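Local coordinates for protein globin (PDB 2W31) that binds heme with a six-coordinate iron as the globin domain of a bacterial globin-coupled sensor, and is probably able to bind oxygen, at residues D68-L73 and R111-S116. Sequence-based numbering, arbitrary orientation.
With HEM (protoporphyrin IX containing Fe), chain C.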
loop_
_atom_site.group_PDB
_atom_site.type_symbol
_atom_site.label_atom_id
_atom_site.label_comp_id
_atom_site.label_asym_id
_atom_site.label_seq_id
_atom_site.Cartn_x
_atom_site.Cartn_y
_atom_site.Cartn_z
ATOM N N ASP A 68 -11.297 0.159 -16.317
ATOM C CA ASP A 68 -12.531 -0.458 -15.800
ATOM C C ASP A 68 -12.324 -0.964 -14.375
ATOM O O ASP A 68 -13.194 -0.780 -13.521
ATOM C CB ASP A 68 -13.034 -1.620 -16.687
ATOM C CG ASP A 68 -13.582 -1.182 -18.050
ATOM O OD1 ASP A 68 -13.939 0.007 -18.266
ATOM O OD2 ASP A 68 -13.657 -2.096 -18.914
ATOM N N TRP A 69 -11.160 -1.581 -14.115
ATOM C CA TRP A 69 -10.832 -2.044 -12.760
ATOM C C TRP A 69 -10.838 -0.857 -11.754
ATOM O O TRP A 69 -11.387 -0.964 -10.627
ATOM C CB TRP A 69 -9.464 -2.772 -12.731
ATOM C CG TRP A 69 -8.959 -2.905 -11.281
ATOM C CD1 TRP A 69 -9.298 -3.857 -10.365
ATOM C CD2 TRP A 69 -8.083 -1.976 -10.600
ATOM N NE1 TRP A 69 -8.687 -3.571 -9.124
ATOM C CE2 TRP A 69 -7.926 -2.434 -9.270
ATOM C CE3 TRP A 69 -7.400 -0.803 -11.007
ATOM C CZ2 TRP A 69 -7.108 -1.758 -8.341
ATOM C CZ3 TRP A 69 -6.591 -0.141 -10.094
ATOM C CH2 TRP A 69 -6.462 -0.630 -8.766
ATOM N N PHE A 70 -10.247 0.256 -12.172
ATOM C CA PHE A 70 -10.213 1.454 -11.324
ATOM C C PHE A 70 -11.632 1.910 -10.914
ATOM O O PHE A 70 -11.937 2.160 -9.742
ATOM C CB PHE A 70 -9.426 2.561 -12.022
ATOM C CG PHE A 70 -9.476 3.895 -11.323
ATOM C CD1 PHE A 70 -8.726 4.130 -10.146
ATOM C CD2 PHE A 70 -10.263 4.937 -11.833
ATOM C CE1 PHE A 70 -8.776 5.361 -9.505
ATOM C CE2 PHE A 70 -10.275 6.184 -11.210
ATOM C CZ PHE A 70 -9.547 6.397 -10.029
ATOM N N VAL A 71 -12.512 1.996 -11.900
ATOM C CA VAL A 71 -13.893 2.352 -11.608
ATOM C C VAL A 71 -14.572 1.366 -10.650
ATOM O O VAL A 71 -15.315 1.776 -9.746
ATOM C CB VAL A 71 -14.675 2.472 -12.922
ATOM C CG1 VAL A 71 -16.165 2.670 -12.657
ATOM C CG2 VAL A 71 -14.115 3.659 -13.707
ATOM N N SER A 72 -14.269 0.074 -10.796
ATOM C CA SER A 72 -14.852 -0.956 -9.946
ATOM C C SER A 72 -14.503 -0.805 -8.461
ATOM O O SER A 72 -15.226 -1.334 -7.610
ATOM C CB SER A 72 -14.434 -2.347 -10.427
ATOM O OG SER A 72 -13.097 -2.641 -10.082
ATOM N N LEU A 73 -13.386 -0.109 -8.149
ATOM C CA LEU A 73 -13.038 0.130 -6.742
ATOM C C LEU A 73 -14.164 0.869 -6.018
ATOM O O LEU A 73 -14.316 0.724 -4.793
ATOM C CB LEU A 73 -11.776 0.991 -6.601
ATOM C CG LEU A 73 -10.485 0.379 -7.107
ATOM C CD1 LEU A 73 -9.390 1.469 -7.212
ATOM C CD2 LEU A 73 -10.028 -0.729 -6.151
ATOM N N ARG A 111 -2.575 4.739 -6.064
ATOM C CA ARG A 111 -2.751 5.311 -4.736
ATOM C C ARG A 111 -2.436 6.829 -4.756
ATOM O O ARG A 111 -3.191 7.636 -4.233
ATOM C CB ARG A 111 -1.792 4.578 -3.803
ATOM C CG ARG A 111 -1.990 4.848 -2.409
ATOM C CD ARG A 111 -0.769 4.261 -1.625
ATOM N NE ARG A 111 -0.474 2.835 -1.838
ATOM C CZ ARG A 111 -1.206 1.834 -1.315
ATOM N NH1 ARG A 111 -2.307 2.094 -0.642
ATOM N NH2 ARG A 111 -0.892 0.559 -1.492
ATOM N N GLN A 112 -1.334 7.234 -5.402
ATOM C CA GLN A 112 -0.935 8.651 -5.374
ATOM C C GLN A 112 -1.983 9.442 -6.151
ATOM O O GLN A 112 -2.369 10.541 -5.740
ATOM C CB GLN A 112 0.447 8.822 -6.020
ATOM C CG GLN A 112 1.542 7.919 -5.402
ATOM C CD GLN A 112 2.190 8.476 -4.136
ATOM O OE1 GLN A 112 1.577 9.271 -3.399
ATOM N NE2 GLN A 112 3.439 8.039 -3.861
ATOM N N PHE A 113 -2.454 8.875 -7.270
ATOM C CA PHE A 113 -3.413 9.584 -8.123
ATOM C C PHE A 113 -4.719 9.819 -7.357
ATOM O O PHE A 113 -5.298 10.941 -7.380
ATOM C CB PHE A 113 -3.697 8.730 -9.359
ATOM C CG PHE A 113 -4.676 9.369 -10.353
ATOM C CD1 PHE A 113 -4.229 10.197 -11.398
ATOM C CD2 PHE A 113 -6.048 9.137 -10.223
ATOM C CE1 PHE A 113 -5.139 10.790 -12.283
ATOM C CE2 PHE A 113 -6.972 9.712 -11.137
ATOM C CZ PHE A 113 -6.511 10.545 -12.135
ATOM N N THR A 114 -5.215 8.765 -6.695
ATOM C CA THR A 114 -6.509 8.848 -6.010
ATOM C C THR A 114 -6.450 9.739 -4.782
ATOM O O THR A 114 -7.386 10.525 -4.532
ATOM C CB THR A 114 -6.988 7.446 -5.658
ATOM O OG1 THR A 114 -6.971 6.658 -6.851
ATOM C CG2 THR A 114 -8.431 7.477 -5.143
ATOM N N LEU A 115 -5.330 9.720 -4.060
ATOM C CA LEU A 115 -5.241 10.596 -2.903
ATOM C C LEU A 115 -5.133 12.061 -3.322
ATOM O O LEU A 115 -5.565 12.968 -2.541
ATOM C CB LEU A 115 -4.110 10.189 -1.936
ATOM C CG LEU A 115 -4.341 8.842 -1.256
ATOM C CD1 LEU A 115 -3.401 8.761 -0.012
ATOM C CD2 LEU A 115 -5.730 8.375 -0.912
ATOM N N SER A 116 -4.544 12.301 -4.489
ATOM C CA SER A 116 -4.523 13.681 -4.999
ATOM C C SER A 116 -5.923 14.162 -5.359
ATOM O O SER A 116 -6.258 15.325 -5.071
ATOM C CB SER A 116 -3.529 13.848 -6.135
ATOM O OG SER A 116 -2.258 14.020 -5.521
HETATM C CHA HEM C . -4.930 -7.963 -17.085
HETATM C CHB HEM C . -5.811 -5.196 -13.239
HETATM C CHC HEM C . -1.073 -4.208 -13.001
HETATM C CHD HEM C . -0.551 -5.884 -17.502
HETATM C C1A HEM C . -5.590 -7.317 -16.061
HETATM C C2A HEM C . -7.003 -7.429 -15.749
HETATM C C3A HEM C . -7.261 -6.644 -14.696
HETATM C C4A HEM C . -5.991 -6.035 -14.312
HETATM C CMA HEM C . -8.601 -6.404 -13.974
HETATM C CAA HEM C . -8.024 -8.330 -16.516
HETATM C CBA HEM C . -7.734 -9.738 -15.984
HETATM C CGA HEM C . -8.825 -10.757 -16.252
HETATM O O1A HEM C . -9.929 -10.671 -15.644
HETATM O O2A HEM C . -8.567 -11.678 -17.077
HETATM C C1B HEM C . -4.574 -4.804 -12.754
HETATM C C2B HEM C . -4.304 -4.170 -11.473
HETATM C C3B HEM C . -2.997 -3.897 -11.399
HETATM C C4B HEM C . -2.397 -4.306 -12.661
HETATM C CMB HEM C . -5.414 -3.928 -10.427
HETATM C CAB HEM C . -2.218 -3.223 -10.271
HETATM C CBB HEM C . -2.712 -2.163 -9.603
HETATM C C1C HEM C . -0.531 -4.499 -14.228
HETATM C C2C HEM C . 0.793 -4.153 -14.684
HETATM C C3C HEM C . 0.924 -4.583 -15.943
HETATM C C4C HEM C . -0.310 -5.243 -16.313
HETATM C CMC HEM C . 1.854 -3.405 -13.880
HETATM C CAC HEM C . 2.182 -4.433 -16.823
HETATM C CBC HEM C . 2.178 -3.901 -18.041
HETATM C C1D HEM C . -1.622 -6.704 -17.745
HETATM C C2D HEM C . -1.722 -7.650 -18.866
HETATM C C3D HEM C . -3.080 -8.309 -18.742
HETATM C C4D HEM C . -3.688 -7.682 -17.572
HETATM C CMD HEM C . -0.652 -7.929 -19.914
HETATM C CAD HEM C . -3.726 -9.373 -19.671
HETATM C CBD HEM C . -3.187 -10.767 -19.415
HETATM C CGD HEM C . -3.601 -11.644 -20.580
HETATM O O1D HEM C . -3.218 -11.364 -21.749
HETATM O O2D HEM C . -4.318 -12.639 -20.335
HETATM N NA HEM C . -4.989 -6.449 -15.175
HETATM N NB HEM C . -3.394 -4.872 -13.445
HETATM N NC HEM C . -1.203 -5.167 -15.247
HETATM N ND HEM C . -2.794 -6.769 -17.029
HETATM FE FE HEM C . -3.093 -5.793 -15.220
#
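In the buried core of this globin fold, where helix 62-72 meets helix 100-121, Phe70 reaches across to Thr114 and Phe113. The nearest CA atoms of the two segments, Phe70 CA and Thr114 CA, are 9.8 Å apart, and side chains make the contact. Phe70 CG stands anti to its own N (chi1 173°), which extends the ring into the space between the helices. There Phe70 CE1 lies 3.5 Å from Thr114 OG1, and the hydroxyl sits at the ring edge, in its plane. This is a van der Waals approach: the hydrogen bond of OG1 goes to Val110 O, one turn back in its own helix. Phe113 closes in obliquely, Phe70 CZ being 4.3 Å from Phe113 CE2. Leu35 of helix 32-44 touches both phenylalanines.

One residue before Phe70, the same helix turn enters the heme pocket of the protoglobin domain. The heme methyl CMB lies over the centre of the Trp69 indole in a tight CH-pi contact, 3.1 Å from Trp69 CE2, while Leu73 CG lies over the opposite face, offset toward the rim. Trp69 NE1 is hydrogen-bonded to Asn142 OD1, a bond that, with both faces covered, is consistent with a fixed indole orientation. An alanine in place of Trp69 would remove this ring and would probably open a gap under the heme methyl and leave the Asn142 carboxamide without its indole donor. His66, an axial ligand of the iron, precedes Trp69 by three residues on helix 62-72.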